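Local structure of predicted acyltransferase with acyl-CoA N-acyltransferase domain (Escherichia coli, 4RS2) at residues L33-R36 / S40-E43; L85-M90 / N168-L173; V159-L162 / A166-G169. The protein is a predicted GNAT-family acyltransferase that binds coenzyme A and, when overexpressed, suppresses small-RNA-mediated silencing of several RNA targets, possibly by way of Hfq. All coordinates share one frame; numbering follows the deposited sequence. Where two conformers were deposited one is given.

Contact 1 (L33-R36 / S40-E43); sequences LLRR and SDAE
Two flat groups meet at the outer margin of this contact: the guanidinium of Arg-35 and the carboxylate of Asp-41. Asp-41 OD2 lies at the guanidinium edge, near its plane, and forms a salt bridge with Arg-35 NH1 at 2.9 Å. The planes are 54° apart, and Arg-35 NH1 is equally close, 2.9 Å, to Asp-41 CG, so the nitrogen stands above the carboxylate plane, almost over its carbon. Closer to the helix, Arg-35 CG runs past Asp-41 OD1 at 3.7 Å. The Arg-35 chain is extended from CG to NE, which carries the guanidinium out to the aspartate, while NE itself is held by Asp-31.

Further in, Leu-34 CD1 comes to 3.9 Å from the backbone O of Glu-43. A water donates to Ser-40 O at 2.8 Å and, weakly, to Leu-34 O, bridging the last turn of helix 27-37 to the turn before helix 42-53. Ser-40 OG accepts from Ala-42 N, an ST turn (3.2 Å, N-H...O angle 163°) at the start of helix 42-53.

The two helices form the helical pair near the N terminus of the GNAT fold. Leu-34 also packs on Pro-92 and Ala-94 of strand 87-95, and Glu-43, whose OE2 accepts from Cys-186 N, has its side chain about 6 Å from bound coenzyme A. With its nitrogen over the carboxylate face, the Arg-35 to Asp-41 pair is consistent with attraction between charges more than with a directed hydrogen bond, and Asp-31 probably shares the positive charge.

Contact 2 (L85-M90 / N168-L173); sequences LQWVGM and NGVTGL
Val-170 bears on Leu-85 and Trp-87 with its CG1 methyl, near the start of strand 87-95 of the GNAT fold. This strand pairs antiparallel with strand 69-80 and parallel with strand 123-127, and the splaying of the latter pair probably makes the cofactor cleft, as in this family. The chain turns a corner at Gln-86, whose backbone angles are both positive, yet Leu-85 and Trp-87, one residue to each side, both start toward Val-170.

Their first torsions match in kind: in each, CG is anti to the carbonyl carbon and beside the backbone N (chi1 -55° for Leu-85, -73° for Trp-87). Leu-85 then continues extended, and its CD1 reaches Val-170 CG1 tip to tip at 3.5 Å. That same CD1 stands 4.2 Å above one face of the Trp-87 ring, offset toward the rim, so the leucine methyl meets the valine closely and lies more loosely over the indole. Trp-87 meets Val-170 differently, the two side chains sliding past each other in opposite directions: Val-170 CG1 lies obliquely by the six-membered ring, 3.5 Å from Trp-87 CZ2.

On Val-170 the torsion decides which methyl does this work. With chi1 at 179°, CG1 projects opposite the backbone N, into the angle between leucine and indole. Val-78 and Val-80 of strand 69-80, Ala-123 and Val-125 of strand 123-127, Leu-146 and Leu-167 also touch the indole, which is buried, whereas Val-170 is partly exposed. The second valine methyl, CG2, is 4.0 Å from Leu-85 CD1, while CG1 also approaches Trp-87 CH2 at 3.7 Å.

Contact 3 (V159-L162 / A166-G169); sequences VHRL and ALNG
Leu-167, with the most surface buried here, packs across Arg-161 and Val-159. Its CD2 meets Val-159 CG2 tip to tip at 3.8 Å, and its CD1 lies 4.0 Å from Val-159 CG1, so the two branched ends face each other methyl to methyl. Arg-161 crosses Leu-167 at about a right angle: Arg-161 CB is 4.0 Å from Leu-167 CG, and Leu-167 CD1 approaches Arg-161 NE obliquely at 4.1 Å. A bend at chi3 (76°) turns the guanidinium aside, where NH1 donates to Asp-164 O and NH2 forms a salt bridge with Glu-139.

Strand 157-161, which carries both partners, runs antiparallel between strands 123-127 and 139-140, the insertion of a late strand expected of the GNAT fold. After it the chain doubles back, bringing Ala-166 CB to 4.2 Å from Arg-161 CB and Leu-167 over the face of the strand from which Val-159 and Arg-161 project, where it also touches Ala-123 and His-144. Besides meeting Val-159, Leu-167 CD2 comes to 4.2 Å from Arg-161 CB, while His-160, the residue between, starts away from this side.

From the N terminus, contact 1 closes first, joining helix 27-37 to helix 42-53, with three residues between the two segments. It lies on the opposite side of the chain's centre from the others, about 27 Å from contact 2 and 30 Å from contact 3, centre to centre. Contact 2 opens before strand 87-95 and closes ahead of strand 172-175, its segments 78 residues apart at their nearest ends. Contact 3 opens within that span, closing the short loop after strand 157-161, and shares Asn-168 and Gly-169 with contact 2. Their centres are about 7 Å apart, and Trp-87 CH2 packs on Leu-167 CD2 at 3.8 Å; the strands of both contacts belong to the same sheet.

Contact 1 (L33-R36 / S40-E43)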
loop_
_atom_site.group_PDB
_atom_site.type_symbol
_atom_site.label_atom_id
_atom_site.label_comp_id
_atom_site.label_asym_id
_atom_site.label_seq_id
_atom_site.Cartn_x
_atom_site.Cartn_y
_atom_site.Cartn_z
ATOM N N LEU A 33 -9.198 -10.889 -5.753
ATOM C CA LEU A 33 -8.475 -9.880 -6.525
ATOM C C LEU A 33 -6.955 -10.062 -6.457
ATOM O O LEU A 33 -6.246 -9.971 -7.479
ATOM C CB LEU A 33 -8.828 -8.483 -6.025
ATOM C CG LEU A 33 -8.054 -7.344 -6.661
ATOM C CD1 LEU A 33 -8.387 -7.142 -8.144
ATOM C CD2 LEU A 33 -8.360 -6.101 -5.856
ATOM N N LEU A 34 -6.444 -10.330 -5.253
ATOM C CA LEU A 34 -4.999 -10.474 -5.084
ATOM C C LEU A 34 -4.484 -11.732 -5.758
ATOM O O LEU A 34 -3.403 -11.715 -6.361
ATOM C CB LEU A 34 -4.619 -10.440 -3.584
ATOM C CG LEU A 34 -4.934 -9.072 -2.921
ATOM C CD1 LEU A 34 -4.659 -9.125 -1.440
ATOM C CD2 LEU A 34 -4.177 -7.945 -3.573
ATOM N N ARG A 35 -5.246 -12.810 -5.708
ATOM C CA ARG A 35 -4.801 -14.041 -6.360
ATOM C C ARG A 35 -4.766 -13.955 -7.864
ATOM O O ARG A 35 -3.906 -14.579 -8.515
ATOM C CB ARG A 35 -5.683 -15.205 -5.943
ATOM C CG ARG A 35 -5.477 -15.611 -4.508
ATOM C CD ARG A 35 -6.290 -16.822 -4.086
ATOM N NE ARG A 35 -5.965 -17.173 -2.707
ATOM C CZ ARG A 35 -5.035 -18.057 -2.341
ATOM N NH1 ARG A 35 -4.367 -18.762 -3.246
ATOM N NH2 ARG A 35 -4.788 -18.251 -1.051
ATOM N N ARG A 36 -5.694 -13.187 -8.416
ATOM C CA ARG A 36 -5.776 -13.051 -9.862
ATOM C C ARG A 36 -4.859 -11.974 -10.426
ATOM O O ARG A 36 -4.495 -12.053 -11.588
ATOM C CB ARG A 36 -7.227 -12.874 -10.338
ATOM C CG ARG A 36 -7.943 -11.588 -9.991
ATOM C CD ARG A 36 -9.320 -11.556 -10.670
ATOM N NE ARG A 36 -10.081 -10.360 -10.315
ATOM C CZ ARG A 36 -10.898 -10.247 -9.262
ATOM N NH1 ARG A 36 -11.102 -11.265 -8.438
ATOM N NH2 ARG A 36 -11.529 -9.111 -9.040
ATOM N N SER A 40 1.910 -14.775 -8.125
ATOM C CA SER A 40 1.798 -15.883 -7.149
ATOM C C SER A 40 0.748 -15.458 -6.132
ATOM O O SER A 40 0.322 -14.292 -6.132
ATOM C CB SER A 40 3.114 -16.221 -6.468
ATOM O OG SER A 40 3.366 -15.358 -5.399
ATOM N N ASP A 41 0.364 -16.391 -5.264
ATOM C CA ASP A 41 -0.631 -16.132 -4.196
ATOM C C ASP A 41 -0.022 -15.469 -2.943
ATOM O O ASP A 41 -0.711 -15.305 -1.930
ATOM C CB ASP A 41 -1.253 -17.434 -3.728
ATOM C CG ASP A 41 -1.957 -18.166 -4.801
ATOM O OD1 ASP A 41 -2.571 -17.499 -5.672
ATOM O OD2 ASP A 41 -1.952 -19.428 -4.713
ATOM N N ALA A 42 1.247 -15.074 -3.009
ATOM C CA ALA A 42 1.939 -14.479 -1.857
ATOM C C ALA A 42 1.242 -13.236 -1.336
ATOM O O ALA A 42 1.122 -13.068 -0.132
ATOM C CB ALA A 42 3.367 -14.142 -2.194
ATOM N N GLU A 43 0.839 -12.334 -2.239
ATOM C CA GLU A 43 0.130 -11.123 -1.764
ATOM C C GLU A 43 -1.175 -11.448 -1.048
ATOM O O GLU A 43 -1.503 -10.843 -0.013
ATOM C CB GLU A 43 -0.157 -10.175 -2.895
ATOM C CG GLU A 43 1.011 -9.336 -3.341
ATOM C CD GLU A 43 2.071 -10.091 -4.148
ATOM O OE1 GLU A 43 1.862 -11.297 -4.553
ATOM O OE2 GLU A 43 3.159 -9.478 -4.378
HETATM O O HOH W 1 -1.574 -12.915 -4.527
#

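Contact 2 (L85-M90 / N168-L173)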
loop_
_atom_site.group_PDB
_atom_site.type_symbol
_atom_site.label_atom_id
_atom_site.label_comp_id
_atom_site.label_asym_id
_atom_site.label_seq_id
_atom_site.Cartn_x
_atom_site.Cartn_y
_atom_site.Cartn_z
ATOM N N LEU A 85 7.529 5.218 15.183
ATOM C CA LEU A 85 7.418 6.633 14.842
ATOM C C LEU A 85 6.122 6.924 14.064
ATOM O O LEU A 85 6.004 7.950 13.402
ATOM C CB LEU A 85 8.610 7.030 13.971
ATOM C CG LEU A 85 10.011 6.766 14.501
ATOM C CD1 LEU A 85 11.023 7.176 13.430
ATOM C CD2 LEU A 85 10.239 7.489 15.818
ATOM N N GLN A 86 5.171 6.005 14.123
ATOM C CA GLN A 86 3.905 6.154 13.422
ATOM C C GLN A 86 4.132 6.160 11.909
ATOM O O GLN A 86 3.597 6.982 11.196
ATOM C CB GLN A 86 3.161 7.414 13.890
ATOM C CG GLN A 86 2.965 7.451 15.400
ATOM C CD GLN A 86 2.069 6.330 15.889
ATOM O OE1 GLN A 86 1.002 6.086 15.323
ATOM N NE2 GLN A 86 2.484 5.654 16.956
ATOM N N TRP A 87 4.959 5.220 11.465
ATOM C CA TRP A 87 5.189 4.971 10.052
ATOM C C TRP A 87 4.503 3.662 9.639
ATOM O O TRP A 87 4.326 2.753 10.460
ATOM C CB TRP A 87 6.679 4.836 9.734
ATOM C CG TRP A 87 7.470 6.076 9.765
ATOM C CD1 TRP A 87 7.246 7.200 10.518
ATOM C CD2 TRP A 87 8.708 6.292 9.075
ATOM N NE1 TRP A 87 8.249 8.115 10.305
ATOM C CE2 TRP A 87 9.155 7.593 9.417
ATOM C CE3 TRP A 87 9.443 5.544 8.166
ATOM C CZ2 TRP A 87 10.322 8.145 8.886
ATOM C CZ3 TRP A 87 10.610 6.105 7.605
ATOM C CH2 TRP A 87 11.034 7.394 7.982
ATOM N N VAL A 88 4.169 3.578 8.358
ATOM C CA VAL A 88 3.567 2.361 7.790
ATOM C C VAL A 88 4.218 2.034 6.465
ATOM O O VAL A 88 4.831 2.907 5.839
ATOM C CB VAL A 88 2.058 2.490 7.571
ATOM C CG1 VAL A 88 1.330 2.610 8.897
ATOM C CG2 VAL A 88 1.769 3.652 6.625
ATOM N N GLY A 89 4.118 0.758 6.079
ATOM C CA GLY A 89 4.559 0.269 4.786
ATOM C C GLY A 89 3.320 -0.027 3.922
ATOM O O GLY A 89 2.356 -0.649 4.392
ATOM N N MET A 90 3.324 0.441 2.681
ATOM C CA MET A 90 2.218 0.222 1.762
ATOM C C MET A 90 2.461 -1.012 0.904
ATOM O O MET A 90 3.490 -1.110 0.256
ATOM C CB MET A 90 2.072 1.458 0.865
ATOM C CG MET A 90 0.900 1.411 -0.071
ATOM S SD MET A 90 0.666 2.989 -0.911
ATOM C CE MET A 90 1.943 2.902 -2.136
ATOM N N ASN A 168 13.342 14.083 8.657
ATOM C CA ASN A 168 14.563 14.722 9.177
ATOM C C ASN A 168 15.035 14.090 10.462
ATOM O O ASN A 168 14.293 14.034 11.440
ATOM C CB ASN A 168 14.367 16.230 9.321
ATOM C CG ASN A 168 14.098 16.908 7.980
ATOM O OD1 ASN A 168 14.579 16.450 6.945
ATOM N ND2 ASN A 168 13.347 18.001 7.992
ATOM N N GLY A 169 16.256 13.577 10.431
ATOM C CA GLY A 169 16.852 12.922 11.572
ATOM C C GLY A 169 16.424 11.479 11.778
ATOM O O GLY A 169 16.733 10.881 12.811
ATOM N N VAL A 170 15.681 10.917 10.824
ATOM C CA VAL A 170 15.199 9.548 10.936
ATOM C C VAL A 170 15.922 8.751 9.864
ATOM O O VAL A 170 15.703 8.990 8.680
ATOM C CB VAL A 170 13.684 9.430 10.715
ATOM C CG1 VAL A 170 13.273 7.971 10.820
ATOM C CG2 VAL A 170 12.884 10.300 11.700
ATOM N N THR A 171 16.773 7.821 10.295
ATOM C CA THR A 171 17.602 7.030 9.375
ATOM C C THR A 171 17.704 5.601 9.857
ATOM O O THR A 171 17.362 5.288 11.018
ATOM C CB THR A 171 19.038 7.596 9.293
ATOM O OG1 THR A 171 19.662 7.501 10.590
ATOM C CG2 THR A 171 19.032 9.007 8.839
ATOM N N GLY A 172 18.167 4.730 8.965
ATOM C CA GLY A 172 18.455 3.358 9.317
ATOM C C GLY A 172 17.513 2.317 8.755
ATOM O O GLY A 172 16.868 2.531 7.735
ATOM N N LEU A 173 17.432 1.198 9.461
ATOM C CA LEU A 173 16.648 0.067 9.030
ATOM C C LEU A 173 15.181 0.203 9.371
ATOM O O LEU A 173 14.794 0.338 10.551
ATOM C CB LEU A 173 17.200 -1.223 9.638
ATOM C CG LEU A 173 16.369 -2.474 9.371
ATOM C CD1 LEU A 173 16.356 -2.852 7.902
ATOM C CD2 LEU A 173 16.963 -3.587 10.199
#

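Contact 3 (V159-L162 / A166-G169)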
loop_
_atom_site.group_PDB
_atom_site.type_symbol
_atom_site.label_atom_id
_atom_site.label_comp_id
_atom_site.label_asym_id
_atom_site.label_seq_id
_atom_site.Cartn_x
_atom_site.Cartn_y
_atom_site.Cartn_z
ATOM N N VAL A 159 10.001 6.141 -0.017
ATOM C CA VAL A 159 9.340 6.759 1.115
ATOM C C VAL A 159 8.570 8.005 0.682
ATOM O O VAL A 159 8.964 8.726 -0.253
ATOM C CB VAL A 159 10.371 7.122 2.202
ATOM C CG1 VAL A 159 11.351 8.170 1.694
ATOM C CG2 VAL A 159 9.680 7.552 3.482
ATOM N N HIS A 160 7.444 8.220 1.354
ATOM C CA HIS A 160 6.597 9.392 1.158
ATOM C C HIS A 160 6.304 9.965 2.541
ATOM O O HIS A 160 5.622 9.349 3.331
ATOM C CB HIS A 160 5.277 9.016 0.468
ATOM C CG HIS A 160 4.524 10.183 -0.111
ATOM N ND1 HIS A 160 4.202 11.314 0.608
ATOM C CD2 HIS A 160 4.009 10.375 -1.355
ATOM C CE1 HIS A 160 3.556 12.170 -0.179
ATOM N NE2 HIS A 160 3.405 11.611 -1.364
ATOM N N ARG A 161 6.807 11.159 2.823
ATOM C CA ARG A 161 6.542 11.793 4.096
ATOM C C ARG A 161 5.096 12.248 4.118
ATOM O O ARG A 161 4.537 12.588 3.071
ATOM C CB ARG A 161 7.435 13.022 4.252
ATOM C CG ARG A 161 7.075 14.211 3.383
ATOM C CD ARG A 161 8.192 15.229 3.448
ATOM N NE ARG A 161 9.320 14.780 2.640
ATOM C CZ ARG A 161 10.433 15.485 2.428
ATOM N NH1 ARG A 161 10.617 16.674 3.043
ATOM N NH2 ARG A 161 11.391 14.981 1.627
ATOM N N LEU A 162 4.508 12.301 5.304
ATOM C CA LEU A 162 3.165 12.852 5.470
ATOM C C LEU A 162 3.186 14.235 6.128
ATOM O O LEU A 162 2.147 14.884 6.219
ATOM C CB LEU A 162 2.289 11.902 6.251
ATOM C CG LEU A 162 2.109 10.541 5.554
ATOM C CD1 LEU A 162 1.187 9.636 6.366
ATOM C CD2 LEU A 162 1.529 10.757 4.159
ATOM N N ALA A 166 8.999 15.091 8.479
ATOM C CA ALA A 166 8.892 13.740 9.030
ATOM C C ALA A 166 10.123 12.857 8.906
ATOM O O ALA A 166 10.337 11.982 9.740
ATOM C CB ALA A 166 7.704 13.021 8.424
ATOM N N LEU A 167 10.906 13.064 7.856
ATOM C CA LEU A 167 12.076 12.254 7.605
ATOM C C LEU A 167 13.353 12.817 8.235
ATOM O O LEU A 167 14.321 12.082 8.378
ATOM C CB LEU A 167 12.286 12.108 6.102
ATOM C CG LEU A 167 10.998 11.700 5.336
ATOM C CD1 LEU A 167 11.344 11.473 3.874
ATOM C CD2 LEU A 167 10.321 10.465 5.897
ATOM N N ASN A 168 13.342 14.083 8.657
ATOM C CA ASN A 168 14.563 14.722 9.177
ATOM C C ASN A 168 15.035 14.090 10.462
ATOM O O ASN A 168 14.293 14.034 11.440
ATOM C CB ASN A 168 14.367 16.230 9.321
ATOM C CG ASN A 168 14.098 16.908 7.980
ATOM O OD1 ASN A 168 14.579 16.450 6.945
ATOM N ND2 ASN A 168 13.347 18.001 7.992
ATOM N N GLY A 169 16.256 13.577 10.431
ATOM C CA GLY A 169 16.852 12.922 11.572
ATOM C C GLY A 169 16.424 11.479 11.778
ATOM O O GLY A 169 16.733 10.881 12.811
#